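Local coordinates for protein 3-ketosteroid-delta4-5alpha-dehydrogenase (Rhodococcus jostii, PDB 4AT2) that probably introduces a 4,5 double bond into the A ring of 3-ketosteroids during steroid catabolism, using bound FAD as its redox cofactor, at residues A[324-327]-A[331-334]; A[407-412]-A[421-426]. All blocks are in the same frame, centred on the assembly; numbering follows the deposited sequence.

Overall arrangement
Both interactions lie in the part of the enzyme built round the four-stranded antiparallel sheet, on the same side of the chain's centre and with their own centres about 12 Å apart. Interaction 1 comes first along the chain and closes before interaction 2 opens: a turn off edge strand 324-326, then a tie between helix 401-413 and the loop after it. They touch directly, Leu421 packing on Arg332 and the Tyr409 ring on Ile324, and Glu336 pairs with both Arg332 and Lys423. Strand, turn, helix and loop are thus joined into one block that also meets the second subunit. The bound steroid is about 13 Å from the Leu325 side chain, so neither contact is part of its pocket.

Interaction 1 (A[324-327]-A[331-334]); sequences ILVN and QRYV
At one edge of the antiparallel sheet, strand 324-326 runs into a short loop that opens with an Asx turn, Asn327 OD1 to Arg329 N, and the returning chain 331-334 folds back across its end. Asn327 and Gln331 close this loop with three hydrogen bonds: Asn327 N to Gln331 O at 2.8 Å, Gln331 N to Asn327 OD1 at 3.0 Å, and Asn327 ND2 to Gln331 OE1 at 3.2 Å. The last is nearly straight (172°) and leaves in the plane of the Asn327 amide, although the two amide planes are 44° apart; Gln331 N instead comes from above the plane of the Asn327 side-chain carbonyl. With chi1 at 65°, CG of Asn327 sits between its own N and carbonyl carbon, which turns the amide onto the Gln331 backbone. With an alanine here, Gln331 N and Arg329 N would probably lose the acceptor OD1, and Gln331 OE1 and Gln351 the donor ND2. Gln331 NE2 reaches the backbone oxygen of Arg332 of the second subunit. Beyond the loop, the Tyr333 ring presents its edge to the Val326 carbonyl carbon, and its OH bonds Thr347 of helix 340-350. Arg332 passes at about a right angle to Ile324, its NE 3.6 Å from Ile324 CG2, on its way to Glu336 and Asp418. A water between the segments accepts from Tyr333 N at 2.9 Å and lies 2.7 Å from Leu325 O and 2.8 Å from Val334 O.

Interaction 2 (A[407-412]-A[421-426]); sequences EVYNKH and LHKKSE
Tyr409 leaves helix 401-413 with CG trans to its backbone N (chi1 178°), which carries the ring out from the helix towards Lys423; the lysine also starts trans (chi1 175°) and stays extended until a bend at chi3 (62°) turns its ammonium to the phenol. The two side chains meet at about a right angle. Lys423 NZ donates a hydrogen bond to Tyr409 OH at 2.8 Å, and CE lies alongside, 3.2 Å from Tyr409 OH. NZ stands 3.8 Å from CZ, so the ammonium approaches the hydroxyl end of the ring rather than its centre. This single pair carries the contact, in which only about 74 Å² is buried. Both residues are buried in the assembly, and the lysine's charge is met by a salt bridge from NZ to Glu336 OE1; having the phenol oxygen as well probably fixes the direction of the ammonium. Asp418 OD2 takes a hydrogen bond from Lys423 N, tying the loop's backbone near its start. The Tyr409 ring also packs on Arg332, and both Tyr409 and Lys423 touch Ile324, so the bond bridges helix 401-413 and the following loop beside strand 324-326 at the sheet's edge.

Interaction 1 (A[324-327]-A[331-334])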
loop_
_atom_site.group_PDB
_atom_site.type_symbol
_atom_site.label_atom_id
_atom_site.label_comp_id
_atom_site.label_asym_id
_atom_site.label_seq_id
_atom_site.Cartn_x
_atom_site.Cartn_y
_atom_site.Cartn_z
ATOM N N ILE A 324 20.848 12.263 -16.809
ATOM C CA ILE A 324 20.652 11.629 -15.510
ATOM C C ILE A 324 19.461 12.235 -14.793
ATOM O O ILE A 324 19.246 13.456 -14.825
ATOM C CB ILE A 324 21.909 11.680 -14.618
ATOM C CG1 ILE A 324 22.382 13.124 -14.377
ATOM C CG2 ILE A 324 23.017 10.869 -15.274
ATOM C CD1 ILE A 324 23.379 13.241 -13.235
ATOM N N LEU A 325 18.674 11.369 -14.164
ATOM C CA LEU A 325 17.583 11.837 -13.322
ATOM C C LEU A 325 18.102 12.073 -11.916
ATOM O O LEU A 325 18.793 11.231 -11.358
ATOM C CB LEU A 325 16.447 10.810 -13.279
ATOM C CG LEU A 325 15.592 10.739 -14.542
ATOM C CD1 LEU A 325 14.727 9.491 -14.500
ATOM C CD2 LEU A 325 14.749 12.002 -14.743
ATOM N N VAL A 326 17.787 13.234 -11.358
ATOM C CA VAL A 326 18.116 13.488 -9.964
ATOM C C VAL A 326 16.861 13.821 -9.182
ATOM O O VAL A 326 15.899 14.341 -9.740
ATOM C CB VAL A 326 19.206 14.578 -9.779
ATOM C CG1 VAL A 326 20.510 14.127 -10.438
ATOM C CG2 VAL A 326 18.739 15.946 -10.280
ATOM N N ASN A 327 16.861 13.493 -7.892
ATOM C CA ASN A 327 15.739 13.836 -7.030
ATOM C C ASN A 327 15.840 15.281 -6.510
ATOM O O ASN A 327 16.670 16.066 -6.987
ATOM C CB ASN A 327 15.630 12.795 -5.905
ATOM C CG ASN A 327 16.830 12.801 -4.975
ATOM O OD1 ASN A 327 17.637 13.737 -4.964
ATOM N ND2 ASN A 327 16.942 11.750 -4.164
ATOM N N GLN A 331 20.300 14.027 -6.225
ATOM C CA GLN A 331 20.897 12.680 -6.204
ATOM C C GLN A 331 20.281 11.774 -7.263
ATOM O O GLN A 331 19.066 11.779 -7.447
ATOM C CB GLN A 331 20.638 12.011 -4.845
ATOM C CG GLN A 331 21.234 12.746 -3.657
ATOM C CD GLN A 331 20.625 12.304 -2.336
ATOM O OE1 GLN A 331 19.529 11.752 -2.296
ATOM N NE2 GLN A 331 21.327 12.553 -1.250
ATOM N N ARG A 332 21.102 10.954 -7.921
ATOM C CA ARG A 332 20.552 9.913 -8.801
ATOM C C ARG A 332 19.858 8.816 -7.991
ATOM O O ARG A 332 20.253 8.535 -6.851
ATOM C CB ARG A 332 21.644 9.314 -9.691
ATOM C CG ARG A 332 22.107 10.258 -10.778
ATOM C CD ARG A 332 23.105 9.581 -11.707
ATOM N NE ARG A 332 22.504 8.522 -12.540
ATOM C CZ ARG A 332 22.976 7.276 -12.646
ATOM N NH1 ARG A 332 24.016 6.876 -11.916
ATOM N NH2 ARG A 332 22.378 6.401 -13.458
ATOM N N TYR A 333 18.845 8.186 -8.580
ATOM C CA TYR A 333 18.062 7.168 -7.842
ATOM C C TYR A 333 17.542 6.006 -8.688
ATOM O O TYR A 333 17.048 5.022 -8.134
ATOM C CB TYR A 333 16.877 7.843 -7.121
ATOM C CG TYR A 333 15.901 8.508 -8.076
ATOM C CD1 TYR A 333 16.110 9.829 -8.497
ATOM C CD2 TYR A 333 14.764 7.832 -8.541
ATOM C CE1 TYR A 333 15.238 10.453 -9.374
ATOM C CE2 TYR A 333 13.872 8.452 -9.422
ATOM C CZ TYR A 333 14.113 9.762 -9.823
ATOM O OH TYR A 333 13.268 10.402 -10.702
ATOM N N VAL A 334 17.630 6.118 -10.017
ATOM C CA VAL A 334 17.117 5.062 -10.909
ATOM C C VAL A 334 17.969 5.014 -12.194
ATOM O O VAL A 334 18.346 6.060 -12.703
ATOM C CB VAL A 334 15.613 5.288 -11.229
ATOM C CG1 VAL A 334 15.380 6.597 -12.004
ATOM C CG2 VAL A 334 14.999 4.089 -11.950
HETATM O O HOH W 1 18.681 8.527 -11.413
#

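Interaction 2 (A[407-412]-A[421-426])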
loop_
_atom_site.group_PDB
_atom_site.type_symbol
_atom_site.label_atom_id
_atom_site.label_comp_id
_atom_site.label_asym_id
_atom_site.label_seq_id
_atom_site.Cartn_x
_atom_site.Cartn_y
_atom_site.Cartn_z
ATOM N N GLU A 407 30.029 15.064 -10.709
ATOM C CA GLU A 407 31.473 14.750 -10.658
ATOM C C GLU A 407 31.694 13.234 -10.543
ATOM O O GLU A 407 32.500 12.658 -11.285
ATOM C CB GLU A 407 32.168 15.472 -9.502
ATOM C CG GLU A 407 32.463 16.937 -9.778
ATOM C CD GLU A 407 32.804 17.722 -8.522
ATOM O OE1 GLU A 407 33.049 17.109 -7.455
ATOM O OE2 GLU A 407 32.810 18.976 -8.600
ATOM N N VAL A 408 30.969 12.597 -9.627
ATOM C CA VAL A 408 31.125 11.156 -9.381
ATOM C C VAL A 408 30.609 10.376 -10.594
ATOM O O VAL A 408 31.274 9.448 -11.078
ATOM C CB VAL A 408 30.424 10.727 -8.069
ATOM C CG1 VAL A 408 30.443 9.201 -7.885
ATOM C CG2 VAL A 408 31.082 11.421 -6.882
ATOM N N TYR A 409 29.465 10.793 -11.127
ATOM C CA TYR A 409 28.910 10.131 -12.302
ATOM C C TYR A 409 29.904 10.197 -13.449
ATOM O O TYR A 409 30.171 9.191 -14.115
ATOM C CB TYR A 409 27.590 10.781 -12.724
ATOM C CG TYR A 409 26.993 10.152 -13.964
ATOM C CD1 TYR A 409 26.241 8.981 -13.873
ATOM C CD2 TYR A 409 27.189 10.720 -15.225
ATOM C CE1 TYR A 409 25.698 8.394 -15.007
ATOM C CE2 TYR A 409 26.643 10.144 -16.364
ATOM C CZ TYR A 409 25.899 8.982 -16.241
ATOM O OH TYR A 409 25.357 8.396 -17.356
ATOM N N ASN A 410 30.453 11.388 -13.672
ATOM C CA ASN A 410 31.376 11.583 -14.781
ATOM C C ASN A 410 32.682 10.831 -14.628
ATOM O O ASN A 410 33.242 10.374 -15.626
ATOM C CB ASN A 410 31.671 13.067 -14.993
ATOM C CG ASN A 410 30.557 13.779 -15.726
ATOM O OD1 ASN A 410 29.544 13.175 -16.085
ATOM N ND2 ASN A 410 30.755 15.078 -15.980
ATOM N N LYS A 411 33.182 10.718 -13.398
ATOM C CA LYS A 411 34.440 9.987 -13.180
ATOM C C LYS A 411 34.293 8.542 -13.664
ATOM O O LYS A 411 35.146 8.010 -14.388
ATOM C CB LYS A 411 34.826 10.028 -11.694
ATOM C CG LYS A 411 36.074 9.224 -11.359
ATOM C CD LYS A 411 36.468 9.400 -9.899
ATOM C CE LYS A 411 35.663 8.482 -8.997
ATOM N NZ LYS A 411 34.584 9.199 -8.257
ATOM N N HIS A 412 33.185 7.917 -13.294
ATOM C CA HIS A 412 32.934 6.538 -13.708
ATOM C C HIS A 412 32.460 6.455 -15.132
ATOM O O HIS A 412 32.804 5.519 -15.849
ATOM C CB HIS A 412 31.967 5.864 -12.750
ATOM C CG HIS A 412 32.520 5.723 -11.356
ATOM N ND1 HIS A 412 33.417 4.770 -11.025
ATOM C CD2 HIS A 412 32.305 6.478 -10.209
ATOM C CE1 HIS A 412 33.744 4.892 -9.719
ATOM N NE2 HIS A 412 33.069 5.940 -9.218
ATOM N N LEU A 421 24.051 2.798 -10.201
ATOM C CA LEU A 421 22.701 2.380 -10.611
ATOM C C LEU A 421 22.673 1.386 -11.768
ATOM O O LEU A 421 21.610 0.862 -12.119
ATOM C CB LEU A 421 21.832 3.616 -10.917
ATOM C CG LEU A 421 21.419 4.327 -9.617
ATOM C CD1 LEU A 421 21.195 5.806 -9.828
ATOM C CD2 LEU A 421 20.212 3.647 -8.978
ATOM N N HIS A 422 23.839 1.124 -12.357
ATOM C CA HIS A 422 23.962 0.097 -13.407
ATOM C C HIS A 422 23.164 0.350 -14.663
ATOM O O HIS A 422 22.706 -0.587 -15.312
ATOM C CB HIS A 422 23.714 -1.300 -12.827
ATOM C CG HIS A 422 24.533 -1.566 -11.598
ATOM N ND1 HIS A 422 25.872 -1.712 -11.648
ATOM C CD2 HIS A 422 24.172 -1.633 -10.256
ATOM C CE1 HIS A 422 26.342 -1.905 -10.400
ATOM N NE2 HIS A 422 25.303 -1.843 -9.549
ATOM N N LYS A 423 22.996 1.617 -15.032
ATOM C CA LYS A 423 22.569 1.917 -16.400
ATOM C C LYS A 423 23.537 1.211 -17.369
ATOM O O LYS A 423 24.746 1.195 -17.146
ATOM C CB LYS A 423 22.536 3.437 -16.624
ATOM C CG LYS A 423 22.225 3.868 -18.057
ATOM C CD LYS A 423 21.893 5.347 -18.125
ATOM C CE LYS A 423 23.068 6.215 -17.679
ATOM N NZ LYS A 423 22.637 7.643 -17.592
ATOM N N LYS A 424 22.994 0.611 -18.432
ATOM C CA LYS A 424 23.835 -0.064 -19.417
ATOM C C LYS A 424 24.883 0.861 -20.025
ATOM O O LYS A 424 24.613 2.030 -20.306
ATOM C CB LYS A 424 22.975 -0.661 -20.517
ATOM C CG LYS A 424 22.137 -1.846 -20.043
ATOM C CD LYS A 424 21.501 -2.593 -21.220
ATOM C CE LYS A 424 20.543 -1.725 -22.033
ATOM N NZ LYS A 424 19.411 -1.171 -21.221
ATOM N N SER A 425 26.065 0.294 -20.249
ATOM C CA SER A 425 27.231 1.041 -20.707
ATOM C C SER A 425 27.000 1.838 -21.994
ATOM O O SER A 425 27.543 2.928 -22.156
ATOM C CB SER A 425 28.412 0.088 -20.868
ATOM O OG SER A 425 29.596 0.821 -21.057
ATOM N N GLU A 426 26.172 1.314 -22.892
ATOM C CA GLU A 426 25.831 2.005 -24.139
ATOM C C GLU A 426 25.232 3.401 -23.920
ATOM O O GLU A 426 25.318 4.268 -24.794
ATOM C CB GLU A 426 24.874 1.148 -24.983
ATOM C CG GLU A 426 23.783 0.432 -24.185
ATOM C CD GLU A 426 24.121 -1.026 -23.855
ATOM O OE1 GLU A 426 25.192 -1.301 -23.255
ATOM O OE2 GLU A 426 23.294 -1.915 -24.190
#